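Local structure of SusD superfamily protein (3OTN) at residues 290-295 / 332-337; 298-301 / 305-308; 302-305 / 309-312; 48-53 / 60-65. The protein belongs to the SusD family and probably binds carbohydrate nutrients at the outer membrane. All coordinates share one frame; numbering follows the deposited sequence.

How the interactions relate
From the N terminus, interaction 4 comes first. It closes the loop from 48-53 to 60-65, which carries strand 55-56 and leads into helix 64-68. The other three lie far along the chain, in one region. Interaction 1 joins the end of helix 289-292 to strand 334-336 and closes the longest loop. Interactions 2 and 3 are both nested inside it. They share Lys305 and cross along the chain: 302-305 starts before 305-308 closes interaction 2, and 309-312 follows it. Together, interactions 1 to 3 tie the loop after helix 289-292 to the three-stranded antiparallel sheet, of which 308-312 is the middle strand. Interaction 4 stands apart, its centre about 17 Å from that of interaction 1.

Interaction 1. Residues 290-295 / 332-337; sequences EFVESF and NGYYIY
Val292 sets one methyl squarely over the ring of Tyr334. Its CG1 lies 3.6 Å from the centroid of the Tyr334 ring and only 2° off the ring normal, a well-centred CH-pi contact. With CG1 anti to the backbone N (chi1 169°), this methyl is the one set over the ring centre, while CG2 comes 4.1 Å from Tyr334 CB. The polar end is held separately. Tyr334 OH donates a hydrogen bond of 3.0 Å to Glu293 OE2, on the anti lone pair of that oxygen. Glu293 OE2 lies at the ring edge, and its carboxylate stands nearly upright to the ring plane, at 82°. An extended Glu293 chain carries it there. Lys289 forms a salt bridge with OE1 of the same carboxylate. The contact joins the end of helix 289-292, where Val292 to Phe295 form a type I beta turn, to strand 334-336, an outer strand of the antiparallel sheet. A leucine in place of Tyr334 would probably cost Glu293 its hydroxyl partner and take away the flat surface under Val292. Ser294 OG donates a 2.6 Å hydrogen bond back to Phe291 O, just before the turn. Pro287 and Phe308 pack against Val292 as well.

Interaction 2. Residues 298-301 / 305-308; sequences GDKR and KQYF
This is a buried contact within one loop, where the chain leaving helix 289-292 folds back before it enters strand 308-312. Its backbone link is a hydrogen bond from Tyr307 N to Arg301 O of 3.1 Å. Water 1 bridges Arg301 O (2.6 Å) and Phe308 N. The carbonyl is thus tied to Tyr307 directly and to Phe308 through the water.

The side chains of Arg301 and Tyr307 run side by side and point the same way. Arg301 CG lies over one face of the Tyr307 ring, offset toward its rim, in a CH-pi contact 4.1 Å from the centroid. The charged end turns to Asp299. NE meets OD1 at 2.9 Å and NH2 meets OD2 at 2.7 Å, a side-on salt bridge using the syn lone pairs of both oxygens. Arg301 N donates to Asp299 OD1 too, forming an Asx turn. Three bonds hold the carboxylate, and the two from NE and NH2 fix the turn of the guanidinium group.

Gln306 bends at chi2 (-68°), and its CG packs against Lys300 O. Its amide lies near Lys300 CE, with NE2 3.7 Å from that carbon.

Arg301 NH1 makes a salt bridge with Asp417 and a hydrogen bond with Gln413, both on helix 403-418. Tyr307 OH bonds to the backbone O of Asp417, and the Tyr307 ring meets Tyr235 edge-to-face. The backbone of Tyr307 pairs with Tyr337, just beyond strand 334-336.

Interaction 3. Residues 302-305 / 309-312; sequences TEEK and FTNY. With EDO (1,2-ethanediol), chain O.
Glu304 OE2 is gripped by two donors. Thr310 N reaches it at 3.0 Å on its syn lone pair, in a fairly straight bond of 164°. Lys305 NZ comes from the anti side, also at 3.0 Å, and makes a salt bridge. The other oxygen, OE1, accepts from Thr310 OG1 at 2.7 Å, with the hydroxyl above the carboxylate plane. Thr310 thus uses both its backbone N-H and its hydroxyl on one carboxylate. Glu304 gets there by a bend at chi2 (64°).

Lys305 NZ has two further acceptors, both in Asn311: OD1 at 2.8 Å and the backbone O at 3.0 Å. It lies above both carbonyl planes rather than on a lone pair. The bend at the end of the lysine chain (chi4 71°) turns the ammonium toward them. Lys305 CE meets the edge of the Tyr312 ring.

A 1,2-ethanediol, probably from the crystallisation liquor, extends the network. Its O1 donates to Thr310 OG1 and accepts from Asn311 ND2 at 2.8 Å.

The contact joins the loop before strand 308-312 to that strand, the central one of its sheet. Backbone bonds from Thr310 to Leu331 and Phe309 to Tyr335 pair it with neighbours, while Tyr312 OH bonds to Asp346 in helix 342-348.

Interaction 4. Residues 48-53 / 60-65; sequences LEYMTG and SQSNYK
Neither segment is regular over most of its length. Residues 48-53 form a loop. Residues 60-62 have helical angles without the regular bonds, and the chain then runs into helix 64-68. The backbones are nearest at Tyr50 and Tyr64, whose CA atoms lie 6.5 Å apart.

The two tyrosine rings pack edge-to-face. The edge of Tyr64 is turned to the face of Tyr50, with centroids 4.9 Å apart and planes at 57°. Tyr64 CD1 sits over that face toward its rim, 3.6 Å from Tyr50 CD1. Having CG anti to the backbone N (chi1 176°) brings this edge of Tyr64 there. Tyr64 CB also lies over the ring, in a CH-pi contact. Water 2 bonds to both Tyr50 O, at 2.9 Å, and Tyr64 OH, at 2.8 Å. Tyr50 OH hydrogen-bonds to Ser284 O. Replacing Tyr50 by an alanine would probably open a gap beside Tyr64 and leave Ser284 O without its hydroxyl partner.

Ser62 OG bonds to Asn59 O and Ser57 OG, within the loop between strand 55-56 and helix 64-68. Phe67 of that helix meets the Tyr50 ring, and Met51 and Thr52 pack on helix 424-431.

Interaction 1. Residues 290-295 / 332-337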
loop_
_atom_site.group_PDB
_atom_site.type_symbol
_atom_site.label_atom_id
_atom_site.label_comp_id
_atom_site.label_asym_id
_atom_site.label_seq_id
_atom_site.Cartn_x
_atom_site.Cartn_y
_atom_site.Cartn_z
ATOM N N GLU A 290 -18.551 -8.213 -9.473
ATOM C CA GLU A 290 -18.598 -9.313 -8.471
ATOM C C GLU A 290 -18.091 -8.914 -7.080
ATOM O O GLU A 290 -18.665 -9.316 -6.058
ATOM C CB GLU A 290 -17.799 -10.553 -8.943
ATOM C CG GLU A 290 -18.369 -11.290 -10.174
ATOM C CD GLU A 290 -17.916 -10.699 -11.524
ATOM O OE1 GLU A 290 -17.322 -9.575 -11.566
ATOM O OE2 GLU A 290 -18.180 -11.362 -12.537
ATOM N N PHE A 291 -17.024 -8.113 -7.026
ATOM C CA PHE A 291 -16.564 -7.597 -5.751
ATOM C C PHE A 291 -17.527 -6.594 -5.169
ATOM O O PHE A 291 -17.829 -6.650 -3.970
ATOM C CB PHE A 291 -15.174 -6.983 -5.836
ATOM C CG PHE A 291 -14.654 -6.490 -4.506
ATOM C CD1 PHE A 291 -14.529 -7.359 -3.434
ATOM C CD2 PHE A 291 -14.317 -5.147 -4.325
ATOM C CE1 PHE A 291 -14.041 -6.910 -2.194
ATOM C CE2 PHE A 291 -13.844 -4.683 -3.104
ATOM C CZ PHE A 291 -13.692 -5.568 -2.031
ATOM N N VAL A 292 -18.001 -5.663 -5.992
ATOM C CA VAL A 292 -18.919 -4.641 -5.496
ATOM C C VAL A 292 -20.167 -5.320 -4.923
ATOM O O VAL A 292 -20.640 -4.967 -3.828
ATOM C CB VAL A 292 -19.260 -3.617 -6.588
ATOM C CG1 VAL A 292 -20.426 -2.698 -6.154
ATOM C CG2 VAL A 292 -18.001 -2.783 -6.944
ATOM N N GLU A 293 -20.672 -6.336 -5.628
ATOM C CA GLU A 293 -21.914 -7.000 -5.218
ATOM C C GLU A 293 -21.713 -7.995 -4.055
ATOM O O GLU A 293 -22.686 -8.543 -3.584
ATOM C CB GLU A 293 -22.593 -7.627 -6.444
ATOM C CG GLU A 293 -23.008 -6.482 -7.405
ATOM C CD GLU A 293 -23.707 -6.896 -8.674
ATOM O OE1 GLU A 293 -23.778 -8.108 -8.953
ATOM O OE2 GLU A 293 -24.196 -5.967 -9.373
ATOM N N SER A 294 -20.460 -8.201 -3.606
ATOM C CA SER A 294 -20.133 -9.081 -2.461
ATOM C C SER A 294 -20.264 -8.443 -1.080
ATOM O O SER A 294 -20.222 -9.152 -0.073
ATOM C CB SER A 294 -18.706 -9.648 -2.592
ATOM O OG SER A 294 -17.681 -8.711 -2.315
ATOM N N PHE A 295 -20.360 -7.113 -1.027
ATOM C CA PHE A 295 -20.542 -6.394 0.229
ATOM C C PHE A 295 -21.896 -6.755 0.842
ATOM O O PHE A 295 -22.849 -7.005 0.128
ATOM C CB PHE A 295 -20.512 -4.875 0.032
ATOM C CG PHE A 295 -19.138 -4.300 -0.194
ATOM C CD1 PHE A 295 -18.444 -4.555 -1.370
ATOM C CD2 PHE A 295 -18.586 -3.405 0.729
ATOM C CE1 PHE A 295 -17.199 -3.994 -1.595
ATOM C CE2 PHE A 295 -17.340 -2.840 0.510
ATOM C CZ PHE A 295 -16.648 -3.126 -0.649
ATOM N N ASN A 332 -22.707 3.590 -16.744
ATOM C CA ASN A 332 -23.017 2.215 -17.168
ATOM C C ASN A 332 -22.073 1.182 -16.542
ATOM O O ASN A 332 -21.627 0.256 -17.204
ATOM C CB ASN A 332 -23.003 2.078 -18.711
ATOM C CG ASN A 332 -23.925 3.054 -19.396
ATOM O OD1 ASN A 332 -23.495 3.800 -20.280
ATOM N ND2 ASN A 332 -25.210 3.063 -18.999
ATOM N N GLY A 333 -21.799 1.335 -15.256
ATOM C CA GLY A 333 -20.933 0.393 -14.536
ATOM C C GLY A 333 -20.505 0.971 -13.216
ATOM O O GLY A 333 -20.728 2.153 -12.957
ATOM N N TYR A 334 -19.871 0.150 -12.388
ATOM C CA TYR A 334 -19.272 0.652 -11.155
ATOM C C TYR A 334 -17.861 1.185 -11.410
ATOM O O TYR A 334 -17.067 0.580 -12.126
ATOM C CB TYR A 334 -19.199 -0.440 -10.092
ATOM C CG TYR A 334 -20.535 -1.094 -9.762
ATOM C CD1 TYR A 334 -21.548 -0.377 -9.135
ATOM C CD2 TYR A 334 -20.739 -2.459 -9.997
ATOM C CE1 TYR A 334 -22.766 -0.992 -8.795
ATOM C CE2 TYR A 334 -21.943 -3.077 -9.674
ATOM C CZ TYR A 334 -22.948 -2.349 -9.060
ATOM O OH TYR A 334 -24.131 -3.004 -8.736
ATOM N N TYR A 335 -17.564 2.325 -10.797
ATOM C CA TYR A 335 -16.224 2.881 -10.777
ATOM C C TYR A 335 -15.844 3.243 -9.348
ATOM O O TYR A 335 -16.727 3.485 -8.498
ATOM C CB TYR A 335 -16.159 4.090 -11.689
ATOM C CG TYR A 335 -16.369 3.702 -13.129
ATOM C CD1 TYR A 335 -15.278 3.358 -13.936
ATOM C CD2 TYR A 335 -17.658 3.613 -13.679
ATOM C CE1 TYR A 335 -15.461 2.943 -15.270
ATOM C CE2 TYR A 335 -17.851 3.198 -15.014
ATOM C CZ TYR A 335 -16.747 2.874 -15.799
ATOM O OH TYR A 335 -16.913 2.483 -17.108
ATOM N N ILE A 336 -14.542 3.253 -9.084
ATOM C CA ILE A 336 -14.030 3.636 -7.780
ATOM C C ILE A 336 -14.105 5.143 -7.574
ATOM O O ILE A 336 -13.512 5.909 -8.321
ATOM C CB ILE A 336 -12.608 3.118 -7.539
ATOM C CG1 ILE A 336 -12.632 1.579 -7.472
ATOM C CG2 ILE A 336 -12.092 3.709 -6.193
ATOM C CD1 ILE A 336 -11.339 0.857 -7.964
ATOM N N TYR A 337 -14.869 5.527 -6.553
ATOM C CA TYR A 337 -15.042 6.898 -6.082
ATOM C C TYR A 337 -14.233 7.188 -4.818
ATOM O O TYR A 337 -14.114 8.348 -4.417
ATOM C CB TYR A 337 -16.529 7.134 -5.750
ATOM C CG TYR A 337 -16.990 8.566 -5.740
ATOM C CD1 TYR A 337 -16.989 9.334 -6.904
ATOM C CD2 TYR A 337 -17.452 9.172 -4.554
ATOM C CE1 TYR A 337 -17.447 10.668 -6.897
ATOM C CE2 TYR A 337 -17.896 10.512 -4.557
ATOM C CZ TYR A 337 -17.901 11.236 -5.727
ATOM O OH TYR A 337 -18.341 12.545 -5.727
#

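Interaction 2. Residues 298-301 / 305-308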
loop_
_atom_site.group_PDB
_atom_site.type_symbol
_atom_site.label_atom_id
_atom_site.label_comp_id
_atom_site.label_asym_id
_atom_site.label_seq_id
_atom_site.Cartn_x
_atom_site.Cartn_y
_atom_site.Cartn_z
ATOM N N GLY A 298 -27.059 -3.377 2.521
ATOM C CA GLY A 298 -27.122 -2.170 3.367
ATOM C C GLY A 298 -25.786 -1.549 3.802
ATOM O O GLY A 298 -25.747 -0.604 4.625
ATOM N N ASP A 299 -24.680 -2.048 3.263
ATOM C CA ASP A 299 -23.349 -1.463 3.581
ATOM C C ASP A 299 -23.264 -0.016 3.048
ATOM O O ASP A 299 -23.517 0.241 1.861
ATOM C CB ASP A 299 -22.256 -2.345 2.976
ATOM C CG ASP A 299 -20.879 -2.117 3.589
ATOM O OD1 ASP A 299 -20.450 -0.965 3.671
ATOM O OD2 ASP A 299 -20.198 -3.114 3.926
ATOM N N LYS A 300 -22.937 0.938 3.917
ATOM C CA LYS A 300 -22.703 2.309 3.477
ATOM C C LYS A 300 -21.654 2.413 2.357
ATOM O O LYS A 300 -21.772 3.270 1.483
ATOM C CB LYS A 300 -22.309 3.202 4.643
ATOM C CG LYS A 300 -22.144 4.665 4.284
ATOM C CD LYS A 300 -21.986 5.541 5.528
ATOM C CE LYS A 300 -21.814 7.020 5.190
ATOM N NZ LYS A 300 -21.775 7.856 6.393
ATOM N N ARG A 301 -20.635 1.552 2.377
ATOM C CA ARG A 301 -19.550 1.633 1.397
ATOM C C ARG A 301 -20.015 1.446 -0.047
ATOM O O ARG A 301 -19.382 1.991 -0.977
ATOM C CB ARG A 301 -18.429 0.641 1.751
ATOM C CG ARG A 301 -17.694 1.062 3.055
ATOM C CD ARG A 301 -16.867 0.005 3.752
ATOM N NE ARG A 301 -17.623 -1.148 4.232
ATOM C CZ ARG A 301 -17.188 -2.004 5.160
ATOM N NH1 ARG A 301 -15.966 -1.888 5.703
ATOM N NH2 ARG A 301 -17.966 -3.017 5.525
ATOM N N LYS A 305 -21.630 7.078 -4.511
ATOM C CA LYS A 305 -20.648 8.099 -4.131
ATOM C C LYS A 305 -20.124 7.983 -2.682
ATOM O O LYS A 305 -19.854 8.983 -2.007
ATOM C CB LYS A 305 -21.146 9.523 -4.514
ATOM C CG LYS A 305 -21.190 9.702 -6.053
ATOM C CD LYS A 305 -21.745 11.028 -6.505
ATOM C CE LYS A 305 -22.004 11.061 -8.000
ATOM N NZ LYS A 305 -23.180 10.221 -8.446
ATOM N N GLN A 306 -19.943 6.738 -2.252
ATOM C CA GLN A 306 -19.148 6.413 -1.083
ATOM C C GLN A 306 -17.880 5.833 -1.673
ATOM O O GLN A 306 -17.080 6.598 -2.180
ATOM C CB GLN A 306 -19.915 5.502 -0.118
ATOM C CG GLN A 306 -21.129 6.245 0.490
ATOM C CD GLN A 306 -20.743 7.395 1.441
ATOM O OE1 GLN A 306 -19.645 7.445 1.976
ATOM N NE2 GLN A 306 -21.675 8.287 1.676
ATOM N N TYR A 307 -17.690 4.522 -1.678
ATOM C CA TYR A 307 -16.495 3.952 -2.291
ATOM C C TYR A 307 -16.603 3.819 -3.801
ATOM O O TYR A 307 -15.573 3.778 -4.503
ATOM C CB TYR A 307 -16.193 2.602 -1.660
ATOM C CG TYR A 307 -15.401 2.616 -0.373
ATOM C CD1 TYR A 307 -15.091 3.793 0.319
ATOM C CD2 TYR A 307 -14.954 1.415 0.167
ATOM C CE1 TYR A 307 -14.309 3.769 1.470
ATOM C CE2 TYR A 307 -14.151 1.387 1.319
ATOM C CZ TYR A 307 -13.854 2.561 1.975
ATOM O OH TYR A 307 -13.104 2.539 3.131
ATOM N N PHE A 308 -17.839 3.740 -4.302
ATOM C CA PHE A 308 -18.098 3.531 -5.719
ATOM C C PHE A 308 -19.067 4.570 -6.251
ATOM O O PHE A 308 -19.841 5.170 -5.480
ATOM C CB PHE A 308 -18.638 2.100 -5.966
ATOM C CG PHE A 308 -17.761 1.036 -5.380
ATOM C CD1 PHE A 308 -16.497 0.814 -5.895
ATOM C CD2 PHE A 308 -18.159 0.333 -4.233
ATOM C CE1 PHE A 308 -15.662 -0.149 -5.319
ATOM C CE2 PHE A 308 -17.329 -0.592 -3.640
ATOM C CZ PHE A 308 -16.085 -0.851 -4.181
HETATM O O HOH W 1 -20.255 3.013 -3.242
#

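Interaction 3. Residues 302-305 / 309-312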
loop_
_atom_site.group_PDB
_atom_site.type_symbol
_atom_site.label_atom_id
_atom_site.label_comp_id
_atom_site.label_asym_id
_atom_site.label_seq_id
_atom_site.Cartn_x
_atom_site.Cartn_y
_atom_site.Cartn_z
ATOM N N THR A 302 -21.121 0.708 -0.237
ATOM C CA THR A 302 -21.684 0.496 -1.576
ATOM C C THR A 302 -22.825 1.469 -1.930
ATOM O O THR A 302 -23.458 1.334 -2.982
ATOM C CB THR A 302 -22.145 -0.978 -1.763
ATOM O OG1 THR A 302 -23.031 -1.318 -0.688
ATOM C CG2 THR A 302 -20.925 -1.902 -1.771
ATOM N N GLU A 303 -23.079 2.460 -1.088
ATOM C CA GLU A 303 -24.037 3.509 -1.448
ATOM C C GLU A 303 -23.371 4.450 -2.447
ATOM O O GLU A 303 -22.139 4.645 -2.423
ATOM C CB GLU A 303 -24.531 4.269 -0.224
ATOM C CG GLU A 303 -25.301 3.380 0.738
ATOM C CD GLU A 303 -25.799 4.118 1.980
ATOM O OE1 GLU A 303 -25.572 5.344 2.108
ATOM O OE2 GLU A 303 -26.413 3.443 2.831
ATOM N N GLU A 304 -24.190 5.005 -3.328
ATOM C CA GLU A 304 -23.707 5.837 -4.424
ATOM C C GLU A 304 -22.807 6.944 -3.897
ATOM O O GLU A 304 -23.185 7.666 -2.982
ATOM C CB GLU A 304 -24.878 6.456 -5.193
ATOM C CG GLU A 304 -24.486 7.339 -6.397
ATOM C CD GLU A 304 -23.761 6.577 -7.524
ATOM O OE1 GLU A 304 -23.963 5.362 -7.681
ATOM O OE2 GLU A 304 -23.030 7.253 -8.278
ATOM N N LYS A 305 -21.630 7.078 -4.511
ATOM C CA LYS A 305 -20.648 8.099 -4.131
ATOM C C LYS A 305 -20.124 7.983 -2.682
ATOM O O LYS A 305 -19.854 8.983 -2.007
ATOM C CB LYS A 305 -21.146 9.523 -4.514
ATOM C CG LYS A 305 -21.190 9.702 -6.053
ATOM C CD LYS A 305 -21.745 11.028 -6.505
ATOM C CE LYS A 305 -22.004 11.061 -8.000
ATOM N NZ LYS A 305 -23.180 10.221 -8.446
ATOM N N PHE A 309 -19.025 4.770 -7.563
ATOM C CA PHE A 309 -20.006 5.605 -8.274
ATOM C C PHE A 309 -20.363 5.022 -9.626
ATOM O O PHE A 309 -19.662 4.161 -10.153
ATOM C CB PHE A 309 -19.615 7.095 -8.330
ATOM C CG PHE A 309 -18.505 7.465 -9.298
ATOM C CD1 PHE A 309 -17.264 6.841 -9.277
ATOM C CD2 PHE A 309 -18.678 8.560 -10.168
ATOM C CE1 PHE A 309 -16.214 7.255 -10.135
ATOM C CE2 PHE A 309 -17.642 8.972 -11.033
ATOM C CZ PHE A 309 -16.411 8.327 -11.015
ATOM N N THR A 310 -21.523 5.440 -10.125
ATOM C CA THR A 310 -22.137 4.883 -11.342
ATOM C C THR A 310 -22.719 5.962 -12.258
ATOM O O THR A 310 -23.163 5.659 -13.358
ATOM C CB THR A 310 -23.300 3.943 -10.964
ATOM O OG1 THR A 310 -24.288 4.697 -10.264
ATOM C CG2 THR A 310 -22.852 2.800 -10.085
ATOM N N ASN A 311 -22.777 7.209 -11.790
ATOM C CA ASN A 311 -23.158 8.324 -12.615
ATOM C C ASN A 311 -22.390 9.600 -12.203
ATOM O O ASN A 311 -21.881 9.711 -11.077
ATOM C CB ASN A 311 -24.684 8.529 -12.543
ATOM C CG ASN A 311 -25.143 9.046 -11.183
ATOM O OD1 ASN A 311 -24.769 10.134 -10.767
ATOM N ND2 ASN A 311 -25.967 8.267 -10.499
ATOM N N TYR A 312 -22.308 10.545 -13.125
ATOM C CA TYR A 312 -21.686 11.851 -12.861
ATOM C C TYR A 312 -22.244 12.825 -13.888
ATOM O O TYR A 312 -23.348 12.609 -14.380
ATOM C CB TYR A 312 -20.135 11.764 -12.827
ATOM C CG TYR A 312 -19.503 12.798 -11.918
ATOM C CD1 TYR A 312 -19.621 12.711 -10.535
ATOM C CD2 TYR A 312 -18.804 13.896 -12.447
ATOM C CE1 TYR A 312 -19.071 13.707 -9.681
ATOM C CE2 TYR A 312 -18.258 14.881 -11.604
ATOM C CZ TYR A 312 -18.389 14.770 -10.231
ATOM O OH TYR A 312 -17.850 15.747 -9.439
HETATM C C1 EDO O . -27.200 5.355 -12.893
HETATM O O1 EDO O . -26.850 5.805 -11.587
HETATM C C2 EDO O . -27.814 3.956 -12.797
HETATM O O2 EDO O . -26.790 3.011 -12.498
#

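Interaction 4. Residues 48-53 / 60-65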
loop_
_atom_site.group_PDB
_atom_site.type_symbol
_atom_site.label_atom_id
_atom_site.label_comp_id
_atom_site.label_asym_id
_atom_site.label_seq_id
_atom_site.Cartn_x
_atom_site.Cartn_y
_atom_site.Cartn_z
ATOM N N LEU A 48 0.023 -4.076 -7.607
ATOM C CA LEU A 48 -0.547 -4.666 -6.402
ATOM C C LEU A 48 -2.063 -4.796 -6.437
ATOM O O LEU A 48 -2.637 -5.336 -5.510
ATOM C CB LEU A 48 -0.108 -3.875 -5.175
ATOM C CG LEU A 48 1.404 -3.644 -4.984
ATOM C CD1 LEU A 48 1.640 -2.788 -3.751
ATOM C CD2 LEU A 48 2.179 -4.941 -4.890
ATOM N N GLU A 49 -2.704 -4.308 -7.493
ATOM C CA GLU A 49 -4.145 -4.491 -7.685
ATOM C C GLU A 49 -4.512 -5.436 -8.795
ATOM O O GLU A 49 -5.622 -5.995 -8.798
ATOM C CB GLU A 49 -4.819 -3.139 -7.928
ATOM C CG GLU A 49 -4.618 -2.128 -6.748
ATOM C CD GLU A 49 -5.188 -2.621 -5.425
ATOM O OE1 GLU A 49 -6.217 -3.346 -5.409
ATOM O OE2 GLU A 49 -4.616 -2.278 -4.376
ATOM N N TYR A 50 -3.622 -5.609 -9.757
ATOM C CA TYR A 50 -3.987 -6.410 -10.947
ATOM C C TYR A 50 -4.060 -7.900 -10.754
ATOM O O TYR A 50 -4.683 -8.572 -11.592
ATOM C CB TYR A 50 -3.114 -6.052 -12.137
ATOM C CG TYR A 50 -3.481 -4.789 -12.900
ATOM C CD1 TYR A 50 -4.692 -4.111 -12.715
ATOM C CD2 TYR A 50 -2.635 -4.329 -13.907
ATOM C CE1 TYR A 50 -5.017 -3.017 -13.510
ATOM C CE2 TYR A 50 -2.948 -3.227 -14.672
ATOM C CZ TYR A 50 -4.133 -2.568 -14.460
ATOM O OH TYR A 50 -4.415 -1.487 -15.277
HETATM N N MSE A 51 -3.527 -8.448 -9.658
HETATM C CA MSE A 51 -3.612 -9.882 -9.455
HETATM C C MSE A 51 -4.644 -10.312 -8.426
HETATM O O MSE A 51 -4.856 -11.506 -8.275
HETATM C CB MSE A 51 -2.266 -10.501 -9.101
HETATM C CG MSE A 51 -1.234 -10.417 -10.219
HETATM SE SE MSE A 51 -1.736 -11.442 -11.795
HETATM C CE MSE A 51 -2.530 -13.004 -11.153
ATOM N N THR A 52 -5.334 -9.370 -7.780
ATOM C CA THR A 52 -6.337 -9.729 -6.799
ATOM C C THR A 52 -7.542 -10.416 -7.405
ATOM O O THR A 52 -8.246 -11.117 -6.691
ATOM C CB THR A 52 -6.897 -8.525 -5.996
ATOM O OG1 THR A 52 -7.650 -7.680 -6.869
ATOM C CG2 THR A 52 -5.789 -7.720 -5.322
ATOM N N GLY A 53 -7.799 -10.189 -8.694
ATOM C CA GLY A 53 -9.038 -10.615 -9.322
ATOM C C GLY A 53 -10.255 -9.740 -9.031
ATOM O O GLY A 53 -11.381 -10.075 -9.443
ATOM N N SER A 60 -6.156 -0.367 -22.543
ATOM C CA SER A 60 -5.339 -1.392 -23.231
ATOM C C SER A 60 -3.806 -1.302 -23.020
ATOM O O SER A 60 -3.081 -2.304 -23.144
ATOM C CB SER A 60 -5.629 -1.280 -24.744
ATOM O OG SER A 60 -5.204 -0.004 -25.249
ATOM N N GLN A 61 -3.338 -0.085 -22.752
ATOM C CA GLN A 61 -1.917 0.198 -22.560
ATOM C C GLN A 61 -1.397 -0.120 -21.153
ATOM O O GLN A 61 -0.194 -0.050 -20.930
ATOM C CB GLN A 61 -1.644 1.681 -22.844
ATOM C CG GLN A 61 -2.074 2.104 -24.236
ATOM C CD GLN A 61 -1.226 1.443 -25.304
ATOM O OE1 GLN A 61 -0.051 1.776 -25.463
ATOM N NE2 GLN A 61 -1.810 0.481 -26.021
ATOM N N SER A 62 -2.304 -0.419 -20.220
ATOM C CA SER A 62 -1.953 -0.697 -18.808
ATOM C C SER A 62 -1.376 -2.085 -18.587
ATOM O O SER A 62 -0.940 -2.394 -17.467
ATOM C CB SER A 62 -3.158 -0.518 -17.893
ATOM O OG SER A 62 -4.264 -1.303 -18.310
ATOM N N ASN A 63 -1.387 -2.917 -19.634
ATOM C CA ASN A 63 -0.890 -4.293 -19.566
ATOM C C ASN A 63 -1.714 -5.122 -18.579
ATOM O O ASN A 63 -1.233 -6.172 -18.148
ATOM C CB ASN A 63 0.630 -4.338 -19.230
ATOM C CG ASN A 63 1.267 -5.735 -19.422
ATOM O OD1 ASN A 63 0.812 -6.510 -20.268
ATOM N ND2 ASN A 63 2.335 -6.039 -18.640
ATOM N N TYR A 64 -2.957 -4.708 -18.267
ATOM C CA TYR A 64 -3.813 -5.570 -17.438
ATOM C C TYR A 64 -3.883 -6.955 -18.053
ATOM O O TYR A 64 -3.880 -7.929 -17.304
ATOM C CB TYR A 64 -5.244 -5.042 -17.207
ATOM C CG TYR A 64 -6.104 -6.032 -16.423
ATOM C CD1 TYR A 64 -5.674 -6.543 -15.196
ATOM C CD2 TYR A 64 -7.305 -6.512 -16.933
ATOM C CE1 TYR A 64 -6.433 -7.474 -14.486
ATOM C CE2 TYR A 64 -8.080 -7.417 -16.219
ATOM C CZ TYR A 64 -7.632 -7.907 -15.010
ATOM O OH TYR A 64 -8.382 -8.836 -14.332
ATOM N N LYS A 65 -3.902 -7.044 -19.397
ATOM C CA LYS A 65 -4.004 -8.333 -20.102
ATOM C C LYS A 65 -3.057 -9.430 -19.614
ATOM O O LYS A 65 -3.506 -10.551 -19.421
ATOM C CB LYS A 65 -3.828 -8.181 -21.632
HETATM O O HOH W 2 -6.902 -10.268 -12.444
#